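Local coordinates for shikimate 5-dehydrogenase (Mycobacterium fortuitum subsp. fortuitum DSM 46621, PDB 4XIJ), which probably catalyses the reversible, NADP-dependent interconversion of 3-dehydroshikimate and shikimate, the fourth of seven steps leading to chorismate, at residues Ser26-His32 with Thr45-Ile49; Asp127-Gly133 with Val150-Val156; Ala210-Ala214 with Pro230-Val235. All coordinates share one frame; numbering follows the deposited sequence. Where two conformers were deposited one is given.

Contact 1: residues Ser26-His32 with Thr45-Ile49; sequences SRSPQLH and TYERI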
loop_
_atom_site.group_PDB
_atom_site.type_symbol
_atom_site.label_atom_id
_atom_site.label_comp_id
_atom_site.label_asym_id
_atom_site.label_seq_id
_atom_site.Cartn_x
_atom_site.Cartn_y
_atom_site.Cartn_z
ATOM N N SER A 26 2.008 -10.988 -7.137
ATOM C CA SER A 26 2.579 -10.459 -5.917
ATOM C C SER A 26 4.089 -10.576 -5.915
ATOM O O SER A 26 4.645 -11.626 -6.276
ATOM C CB SER A 26 2.006 -11.186 -4.697
ATOM O OG SER A 26 2.619 -10.709 -3.507
ATOM N N ARG A 27 4.748 -9.512 -5.483
ATOM C CA ARG A 27 6.199 -9.534 -5.310
ATOM C C ARG A 27 6.580 -9.881 -3.889
ATOM O O ARG A 27 7.773 -9.873 -3.553
ATOM C CB ARG A 27 6.810 -8.171 -5.661
ATOM C CG ARG A 27 6.485 -7.620 -7.052
ATOM C CD ARG A 27 6.586 -8.573 -8.134
ATOM N NE ARG A 27 6.888 -7.927 -9.408
ATOM C CZ ARG A 27 6.086 -7.851 -10.461
ATOM N NH1 ARG A 27 4.849 -8.359 -10.439
ATOM N NH2 ARG A 27 6.556 -7.292 -11.565
ATOM N N SER A 28 5.610 -10.199 -3.050
ATOM C CA SER A 28 5.945 -10.432 -1.642
ATOM C C SER A 28 6.933 -11.587 -1.435
ATOM O O SER A 28 7.845 -11.436 -0.633
ATOM C CB SER A 28 4.679 -10.669 -0.822
ATOM O OG SER A 28 3.980 -9.458 -0.784
ATOM N N PRO A 29 6.776 -12.720 -2.149
ATOM C CA PRO A 29 7.750 -13.803 -1.907
ATOM C C PRO A 29 9.183 -13.387 -2.231
ATOM O O PRO A 29 10.109 -13.655 -1.450
ATOM C CB PRO A 29 7.275 -14.927 -2.842
ATOM C CG PRO A 29 5.791 -14.680 -2.941
ATOM C CD PRO A 29 5.689 -13.167 -3.048
ATOM N N GLN A 30 9.351 -12.681 -3.342
ATOM C CA GLN A 30 10.661 -12.212 -3.761
ATOM C C GLN A 30 11.281 -11.272 -2.767
ATOM O O GLN A 30 12.476 -11.398 -2.446
ATOM C CB GLN A 30 10.568 -11.491 -5.134
ATOM C CG GLN A 30 10.235 -12.367 -6.307
ATOM C CD GLN A 30 8.751 -12.247 -6.648
ATOM O OE1 GLN A 30 7.881 -12.539 -5.803
ATOM N NE2 GLN A 30 8.445 -11.818 -7.891
ATOM N N LEU A 31 10.527 -10.261 -2.352
ATOM C CA LEU A 31 11.093 -9.264 -1.450
ATOM C C LEU A 31 11.388 -9.854 -0.074
ATOM O O LEU A 31 12.425 -9.542 0.527
ATOM C CB LEU A 31 10.146 -8.070 -1.320
ATOM C CG LEU A 31 10.023 -7.225 -2.606
ATOM C CD1 LEU A 31 8.799 -6.310 -2.512
ATOM C CD2 LEU A 31 11.245 -6.406 -2.856
ATOM N N HIS A 32 10.522 -10.749 0.396
ATOM C CA HIS A 32 10.777 -11.398 1.679
ATOM C C HIS A 32 11.938 -12.370 1.610
ATOM O O HIS A 32 12.791 -12.357 2.503
ATOM C CB HIS A 32 9.524 -12.107 2.219
ATOM C CG HIS A 32 8.537 -11.183 2.894
ATOM N ND1 HIS A 32 8.411 -11.102 4.266
ATOM C CD2 HIS A 32 7.673 -10.266 2.384
ATOM C CE1 HIS A 32 7.510 -10.183 4.575
ATOM N NE2 HIS A 32 7.030 -9.671 3.444
ATOM N N THR A 45 10.932 -20.086 4.926
ATOM C CA THR A 45 10.257 -20.260 3.644
ATOM C C THR A 45 9.164 -19.201 3.451
ATOM O O THR A 45 8.613 -18.668 4.421
ATOM C CB THR A 45 9.649 -21.657 3.514
ATOM O OG1 THR A 45 8.736 -21.893 4.600
ATOM C CG2 THR A 45 10.759 -22.713 3.518
ATOM N N TYR A 46 8.852 -18.914 2.193
ATOM C CA TYR A 46 7.812 -17.952 1.859
ATOM C C TYR A 46 7.097 -18.442 0.627
ATOM O O TYR A 46 7.680 -18.410 -0.461
ATOM C CB TYR A 46 8.401 -16.549 1.633
ATOM C CG TYR A 46 7.355 -15.484 1.732
ATOM C CD1 TYR A 46 6.381 -15.390 0.760
ATOM C CD2 TYR A 46 7.329 -14.581 2.800
ATOM C CE1 TYR A 46 5.405 -14.464 0.826
ATOM C CE2 TYR A 46 6.300 -13.585 2.893
ATOM C CZ TYR A 46 5.342 -13.566 1.866
ATOM O OH TYR A 46 4.352 -12.663 1.800
ATOM N N GLU A 47 5.866 -18.905 0.776
ATOM C CA GLU A 47 5.170 -19.452 -0.368
ATOM C C GLU A 47 3.982 -18.615 -0.825
ATOM O O GLU A 47 3.643 -17.640 -0.179
ATOM C CB GLU A 47 4.728 -20.871 -0.085
ATOM C CG GLU A 47 3.806 -21.047 1.045
ATOM C CD GLU A 47 3.814 -22.520 1.500
ATOM O OE1 GLU A 47 4.579 -22.866 2.429
ATOM O OE2 GLU A 47 3.098 -23.337 0.893
ATOM N N ARG A 48 3.432 -18.989 -1.983
ATOM C CA ARG A 48 2.195 -18.415 -2.524
ATOM C C ARG A 48 1.060 -19.361 -2.297
ATOM O O ARG A 48 1.152 -20.523 -2.749
ATOM C CB ARG A 48 2.276 -18.206 -4.025
ATOM C CG ARG A 48 3.160 -17.131 -4.469
ATOM C CD ARG A 48 3.198 -17.035 -6.064
ATOM N NE ARG A 48 4.475 -16.381 -6.309
ATOM C CZ ARG A 48 4.640 -15.067 -6.376
ATOM N NH1 ARG A 48 3.593 -14.251 -6.295
ATOM N NH2 ARG A 48 5.862 -14.571 -6.488
ATOM N N ILE A 49 -0.009 -18.891 -1.679
ATOM C CA ILE A 49 -1.196 -19.714 -1.487
ATOM C C ILE A 49 -2.411 -19.040 -2.089
ATOM O O ILE A 49 -2.819 -17.974 -1.651
ATOM C CB ILE A 49 -1.422 -20.017 0.013
ATOM C CG1 ILE A 49 -0.176 -20.676 0.621
ATOM C CG2 ILE A 49 -2.588 -20.946 0.165
ATOM C CD1 ILE A 49 -0.185 -20.817 2.165
#
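Arg-48 reaches from the strand 45-49 to the loop that opens the helix 28-32, and its side chain can be followed outward. CB leads into a chain extended from CG to NE, and Arg-48 CG passes the ring of Pro-29, 3.9 Å from Pro-29 CG. At the far end Pro-29 CG covers one face of the Arg-48 guanidinium, 3.5 Å above the centre of the plane. The two terminal nitrogens converge end-on upon one carbonyl oxygen: Arg-48 NH1 is 2.8 Å from Ser-26 O (N-H...O 158°), while NH2 makes a longer, more bent bond to it. Both bonds lie in the guanidinium plane. NH2 also gives a weak bond to Gln-30 OE1, whose amide is turned 69° from the guanidinium, and Ile-23 O takes another bond from NH1.

Farther back along the strand, Tyr-46 has CG anti to its backbone N, which turns the ring to the helix. Tyr-46 CD1 lies 3.4 Å from Pro-29 CA, and Tyr-46 CE2 sits over a face of the His-32 ring, 3.3 Å from His-32 CG, the planes inclined at 33°. Hydrogen bonds join Tyr-46 OH to Ser-71 OG, His-32 ND1 to Tyr-36 OH and His-32 NE2 to Gln-256 OE1. Ser-26 OG caps the helix by accepting from Ser-28 N. Here helix 28-38 packs against an edge strand within a beta-alpha-beta unit of the shikimate dehydrogenase substrate-binding domain.

Contact 2: residues Asp127-Gly133 with Val150-Val156; sequences DSALVIG and VQRITIV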
loop_
_atom_site.group_PDB
_atom_site.type_symbol
_atom_site.label_atom_id
_atom_site.label_comp_id
_atom_site.label_asym_id
_atom_site.label_seq_id
_atom_site.Cartn_x
_atom_site.Cartn_y
_atom_site.Cartn_z
ATOM N N ASP A 127 0.923 20.253 2.566
ATOM C CA ASP A 127 -0.326 20.624 3.245
ATOM C C ASP A 127 -1.588 20.180 2.506
ATOM O O ASP A 127 -2.578 19.874 3.125
ATOM C CB ASP A 127 -0.417 22.131 3.436
ATOM C CG ASP A 127 0.628 22.674 4.383
ATOM O OD1 ASP A 127 1.340 21.904 5.096
ATOM O OD2 ASP A 127 0.739 23.924 4.376
ATOM N N SER A 128 -1.535 20.160 1.181
ATOM C CA SER A 128 -2.704 19.863 0.369
ATOM C C SER A 128 -2.359 18.736 -0.605
ATOM O O SER A 128 -1.435 18.847 -1.418
ATOM C CB SER A 128 -3.186 21.099 -0.407
ATOM O OG SER A 128 -4.233 20.701 -1.274
ATOM N N ALA A 129 -3.066 17.628 -0.498
ATOM C CA ALA A 129 -2.762 16.437 -1.319
ATOM C C ALA A 129 -3.973 15.973 -2.065
ATOM O O ALA A 129 -5.089 16.094 -1.553
ATOM C CB ALA A 129 -2.237 15.268 -0.429
ATOM N N LEU A 130 -3.758 15.437 -3.261
ATOM C CA LEU A 130 -4.821 14.840 -4.072
ATOM C C LEU A 130 -4.693 13.324 -4.043
ATOM O O LEU A 130 -3.581 12.784 -4.072
ATOM C CB LEU A 130 -4.716 15.273 -5.555
ATOM C CG LEU A 130 -4.509 16.775 -5.779
ATOM C CD1 LEU A 130 -4.443 17.075 -7.285
ATOM C CD2 LEU A 130 -5.623 17.627 -5.097
ATOM N N VAL A 131 -5.824 12.634 -4.040
ATOM C CA VAL A 131 -5.881 11.208 -4.367
ATOM C C VAL A 131 -6.595 11.151 -5.706
ATOM O O VAL A 131 -7.719 11.680 -5.873
ATOM C CB VAL A 131 -6.625 10.405 -3.305
ATOM C CG1 VAL A 131 -6.785 8.962 -3.740
ATOM C CG2 VAL A 131 -5.880 10.501 -1.996
ATOM N N ILE A 132 -5.938 10.574 -6.711
ATOM C CA ILE A 132 -6.589 10.440 -8.027
ATOM C C ILE A 132 -7.220 9.049 -8.081
ATOM O O ILE A 132 -6.498 8.047 -8.022
ATOM C CB ILE A 132 -5.599 10.606 -9.224
ATOM C CG1 ILE A 132 -4.579 11.751 -9.045
ATOM C CG2 ILE A 132 -6.386 10.749 -10.531
ATOM C CD1 ILE A 132 -5.196 13.089 -8.792
ATOM N N GLY A 133 -8.536 8.977 -8.238
ATOM C CA GLY A 133 -9.263 7.718 -8.259
ATOM C C GLY A 133 -9.987 7.439 -6.954
ATOM O O GLY A 133 -9.724 8.086 -5.907
ATOM N N VAL A 150 -1.005 15.927 6.295
ATOM C CA VAL A 150 -1.610 16.879 5.352
ATOM C C VAL A 150 -2.801 17.554 6.004
ATOM O O VAL A 150 -3.480 16.998 6.861
ATOM C CB VAL A 150 -2.118 16.258 4.060
ATOM C CG1 VAL A 150 -1.008 15.585 3.256
ATOM C CG2 VAL A 150 -3.293 15.364 4.367
ATOM N N GLN A 151 -3.014 18.802 5.629
ATOM C CA GLN A 151 -4.158 19.522 6.158
ATOM C C GLN A 151 -5.441 19.195 5.361
ATOM O O GLN A 151 -6.512 19.063 5.961
ATOM C CB GLN A 151 -3.863 21.036 6.167
ATOM C CG GLN A 151 -4.975 21.893 6.784
ATOM C CD GLN A 151 -5.980 22.291 5.752
ATOM O OE1 GLN A 151 -5.658 22.330 4.568
ATOM N NE2 GLN A 151 -7.200 22.582 6.176
ATOM N N ARG A 152 -5.335 19.027 4.038
ATOM C CA ARG A 152 -6.509 18.780 3.204
ATOM C C ARG A 152 -6.232 17.639 2.226
ATOM O O ARG A 152 -5.167 17.602 1.590
ATOM C CB ARG A 152 -6.885 20.039 2.409
ATOM C CG ARG A 152 -8.100 19.824 1.492
ATOM C CD ARG A 152 -8.658 21.104 0.851
ATOM N NE ARG A 152 -9.371 21.920 1.846
ATOM C CZ ARG A 152 -10.639 21.736 2.236
ATOM N NH1 ARG A 152 -11.374 20.746 1.735
ATOM N NH2 ARG A 152 -11.174 22.538 3.154
ATOM N N ILE A 153 -7.190 16.733 2.083
ATOM C CA ILE A 153 -7.148 15.660 1.113
ATOM C C ILE A 153 -8.304 15.842 0.155
ATOM O O ILE A 153 -9.470 15.897 0.578
ATOM C CB ILE A 153 -7.256 14.295 1.820
ATOM C CG1 ILE A 153 -6.065 14.117 2.763
ATOM C CG2 ILE A 153 -7.290 13.191 0.810
ATOM C CD1 ILE A 153 -6.188 12.931 3.709
ATOM N N THR A 154 -7.990 16.019 -1.122
ATOM C CA THR A 154 -9.026 16.161 -2.149
ATOM C C THR A 154 -9.069 14.881 -2.992
ATOM O O THR A 154 -8.039 14.445 -3.550
ATOM C CB THR A 154 -8.742 17.384 -3.050
ATOM O OG1 THR A 154 -8.671 18.559 -2.240
ATOM C CG2 THR A 154 -9.813 17.592 -4.150
ATOM N N ILE A 155 -10.258 14.303 -3.113
ATOM C CA ILE A 155 -10.461 13.081 -3.890
ATOM C C ILE A 155 -10.830 13.526 -5.301
ATOM O O ILE A 155 -11.889 14.132 -5.528
ATOM C CB ILE A 155 -11.578 12.204 -3.304
ATOM C CG1 ILE A 155 -11.360 11.955 -1.814
ATOM C CG2 ILE A 155 -11.675 10.860 -4.078
ATOM C CD1 ILE A 155 -10.044 11.214 -1.396
ATOM N N VAL A 156 -9.949 13.250 -6.248
ATOM C CA VAL A 156 -10.149 13.621 -7.657
ATOM C C VAL A 156 -10.607 12.381 -8.359
ATOM O O VAL A 156 -9.828 11.450 -8.575
ATOM C CB VAL A 156 -8.837 14.196 -8.263
ATOM C CG1 VAL A 156 -8.980 14.472 -9.730
ATOM C CG2 VAL A 156 -8.369 15.447 -7.476
HETATM O O HOH W 1 -6.164 18.826 -1.334
#
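Val-150 meets Ala-129 just before the strands pair, its CG1 methyl 3.9 Å from Ala-129 CB in the conformer modelled here. Next, Gln-151 and Arg-152 both give their backbone N-H to Asp-127 O; the bond from Arg-152 N is the straighter. Regular parallel pairing starts at Arg-152, which lies beside Ser-128 and whose carbonyl accepts from Ala-129 N.

Ile-153 is level with Ala-129 and puts CG2 4.1 Å from Val-131 CG2. With Ala-129, Val-131 and Ile-155 it makes an apolar face against helix 138-147, where Leu-145 meets Ala-129, Val-131 and Ile-153, and Val-142 meets Ile-155; helix 160-172 also packs on the two isoleucines. Thr-154 belongs to the other face, where its CB touches Leu-130 CD2 at 3.7 Å. Its N-H goes to Ala-129 O and its carbonyl takes that of Val-131. A torsion of -58° puts Thr-154 OG1 beside its own backbone N, within 2.7 Å of a water that donates to Ala-129 O and, in the conformer modelled, also reaches Ser-128 OG. Through Thr-154 OG1 and Ala-129 O the water links polar groups of both strands.

Ile-155 CD1 packs 4.0 Å from Val-131 CB. Val-156 closes the ladder: its N-H is given to Val-131 O, its carbonyl accepts from Gly-133 N at 2.8 Å (174°), and its CB packs 3.8 Å from Ile-132 CD1. Gly-133 has phi 103°, where a CB would crowd the preceding carbonyl oxygen; its own O is buried with no partner in the model. Parallel strands joined through helix 138-147, with Gly-133 starting a probable GxGxxA turn, are the opening beta-alpha-beta unit of a Rossmann-type fold, consistent with NADP binding.

Contact 3: residues Ala210-Ala214 with Pro230-Val235; sequences ADALA and PLAQAV
Ala-210 and Ala-234 bring the weakly bonded helical turn about 210-213 against the helix 230-235, and the contacts sort into three kinds. The first is methyl against methyl: Ala-234 CB lies 3.9 Å from Ala-210 CB and equally far from Ala-214 CB, bridging two alanines one turn apart.

The second sets methyl groups against backbone. Ala-210 CB rests 3.7 Å from Pro-230 O and nearly as close to Leu-231 CA, while Ala-234 CB lies 3.5 Å from Ala-210 O. Ala-214 CB in turn comes to 3.6 Å from Ala-234 O. With no more than a methyl on Ala-214, its CA comes within 4.2 Å of Val-235 CA.

Larger branched residues make the third kind, on the side facing strand 218-221. With CG anti to its backbone N (chi1 174°), Leu-231 directs CD1 to Leu-213 CB at 3.8 Å and also brings it near Leu-213 CD1. Val-235 CG2 lies more loosely, 4.1 Å from Leu-213 O and from Ala-214 O. Both Leu-231 and Val-235 touch Val-219 of that strand, and Leu-213 reaches Val-191 of helix 187-193.

No hydrogen bond or salt bridge crosses between the two segments. Their mutual hold therefore depends on close van der Waals fit and the burial of apolar groups, and the alanines are consistent with the short separation.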
loop_
_atom_site.group_PDB
_atom_site.type_symbol
_atom_site.label_atom_id
_atom_site.label_comp_id
_atom_site.label_asym_id
_atom_site.label_seq_id
_atom_site.Cartn_x
_atom_site.Cartn_y
_atom_site.Cartn_z
ATOM N N ALA A 210 -3.100 13.811 -17.809
ATOM C CA ALA A 210 -1.695 14.057 -17.458
ATOM C C ALA A 210 -1.300 15.535 -17.558
ATOM O O ALA A 210 -0.636 16.063 -16.664
ATOM C CB ALA A 210 -0.762 13.228 -18.330
ATOM N N ASP A 211 -1.704 16.213 -18.623
ATOM C CA ASP A 211 -1.371 17.617 -18.757
ATOM C C ASP A 211 -2.028 18.457 -17.667
ATOM O O ASP A 211 -1.421 19.372 -17.141
ATOM C CB ASP A 211 -1.801 18.141 -20.116
ATOM C CG ASP A 211 -0.877 17.683 -21.234
ATOM O OD1 ASP A 211 0.190 17.069 -20.954
ATOM O OD2 ASP A 211 -1.238 17.935 -22.398
ATOM N N ALA A 212 -3.263 18.128 -17.319
ATOM C CA ALA A 212 -3.960 18.853 -16.253
ATOM C C ALA A 212 -3.338 18.596 -14.873
ATOM O O ALA A 212 -3.382 19.463 -14.028
ATOM C CB ALA A 212 -5.447 18.472 -16.253
ATOM N N LEU A 213 -2.742 17.417 -14.659
ATOM C CA LEU A 213 -2.119 17.073 -13.377
ATOM C C LEU A 213 -0.638 17.421 -13.335
ATOM O O LEU A 213 0.002 17.289 -12.292
ATOM C CB LEU A 213 -2.288 15.579 -13.084
ATOM C CG LEU A 213 -3.726 15.139 -12.883
ATOM C CD1 LEU A 213 -3.781 13.608 -12.927
ATOM C CD2 LEU A 213 -4.220 15.718 -11.504
ATOM N N ALA A 214 -0.091 17.869 -14.453
ATOM C CA ALA A 214 1.361 18.089 -14.584
ATOM C C ALA A 214 1.946 19.026 -13.579
ATOM O O ALA A 214 3.120 18.852 -13.213
ATOM C CB ALA A 214 1.697 18.594 -15.986
ATOM N N PRO A 230 2.623 8.166 -18.937
ATOM C CA PRO A 230 2.286 9.509 -19.443
ATOM C C PRO A 230 2.149 10.560 -18.341
ATOM O O PRO A 230 2.640 11.713 -18.495
ATOM C CB PRO A 230 0.941 9.282 -20.159
ATOM C CG PRO A 230 1.112 7.907 -20.717
ATOM C CD PRO A 230 1.847 7.115 -19.615
ATOM N N LEU A 231 1.509 10.178 -17.239
ATOM C CA LEU A 231 1.402 11.075 -16.090
ATOM C C LEU A 231 2.796 11.506 -15.592
ATOM O O LEU A 231 3.075 12.709 -15.432
ATOM C CB LEU A 231 0.631 10.370 -14.967
ATOM C CG LEU A 231 0.549 11.118 -13.628
ATOM C CD1 LEU A 231 -0.072 12.532 -13.794
ATOM C CD2 LEU A 231 -0.278 10.270 -12.638
ATOM N N ALA A 232 3.687 10.532 -15.385
ATOM C CA ALA A 232 5.029 10.856 -14.894
ATOM C C ALA A 232 5.759 11.752 -15.860
ATOM O O ALA A 232 6.497 12.642 -15.436
ATOM C CB ALA A 232 5.815 9.590 -14.669
ATOM N N GLN A 233 5.599 11.481 -17.157
ATOM C CA GLN A 233 6.307 12.273 -18.149
ATOM C C GLN A 233 5.867 13.733 -18.103
ATOM O O GLN A 233 6.672 14.658 -18.206
ATOM C CB GLN A 233 6.082 11.714 -19.546
ATOM C CG GLN A 233 6.783 10.394 -19.774
ATOM C CD GLN A 233 6.423 9.838 -21.151
ATOM O OE1 GLN A 233 6.656 10.495 -22.187
ATOM N NE2 GLN A 233 5.814 8.668 -21.174
ATOM N N ALA A 234 4.574 13.937 -17.961
ATOM C CA ALA A 234 4.068 15.299 -17.891
ATOM C C ALA A 234 4.556 16.018 -16.643
ATOM O O ALA A 234 4.959 17.180 -16.707
ATOM C CB ALA A 234 2.561 15.300 -17.932
ATOM N N VAL A 235 4.495 15.325 -15.502
ATOM C CA VAL A 235 4.970 15.916 -14.265
ATOM C C VAL A 235 6.451 16.292 -14.401
ATOM O O VAL A 235 6.878 17.397 -14.026
ATOM C CB VAL A 235 4.763 14.945 -13.080
ATOM C CG1 VAL A 235 5.482 15.446 -11.804
ATOM C CG2 VAL A 235 3.261 14.818 -12.774
#

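In the fold
The three contacts follow one another along the chain, each closing before the next begins. Contact 1 belongs to the substrate-binding domain and its mixed sheet, on the opposite side of the chain's centre from contact 2; their centres are 32 Å apart. Contacts 2 and 3 share the region of the parallel six-stranded sheet, with centres 17 Å apart: contact 2 pairs two inner strands, while contact 3 joins two helical pieces, 230-235 packing on strand 218-221. They meet where Ile-132 CD1 packs 3.9 Å from Leu-213 CD2. Helix 246-261 returns from the Rossmann-type part to touch helix 28-38 of contact 1, physically connecting the probable cofactor-binding and substrate-binding regions.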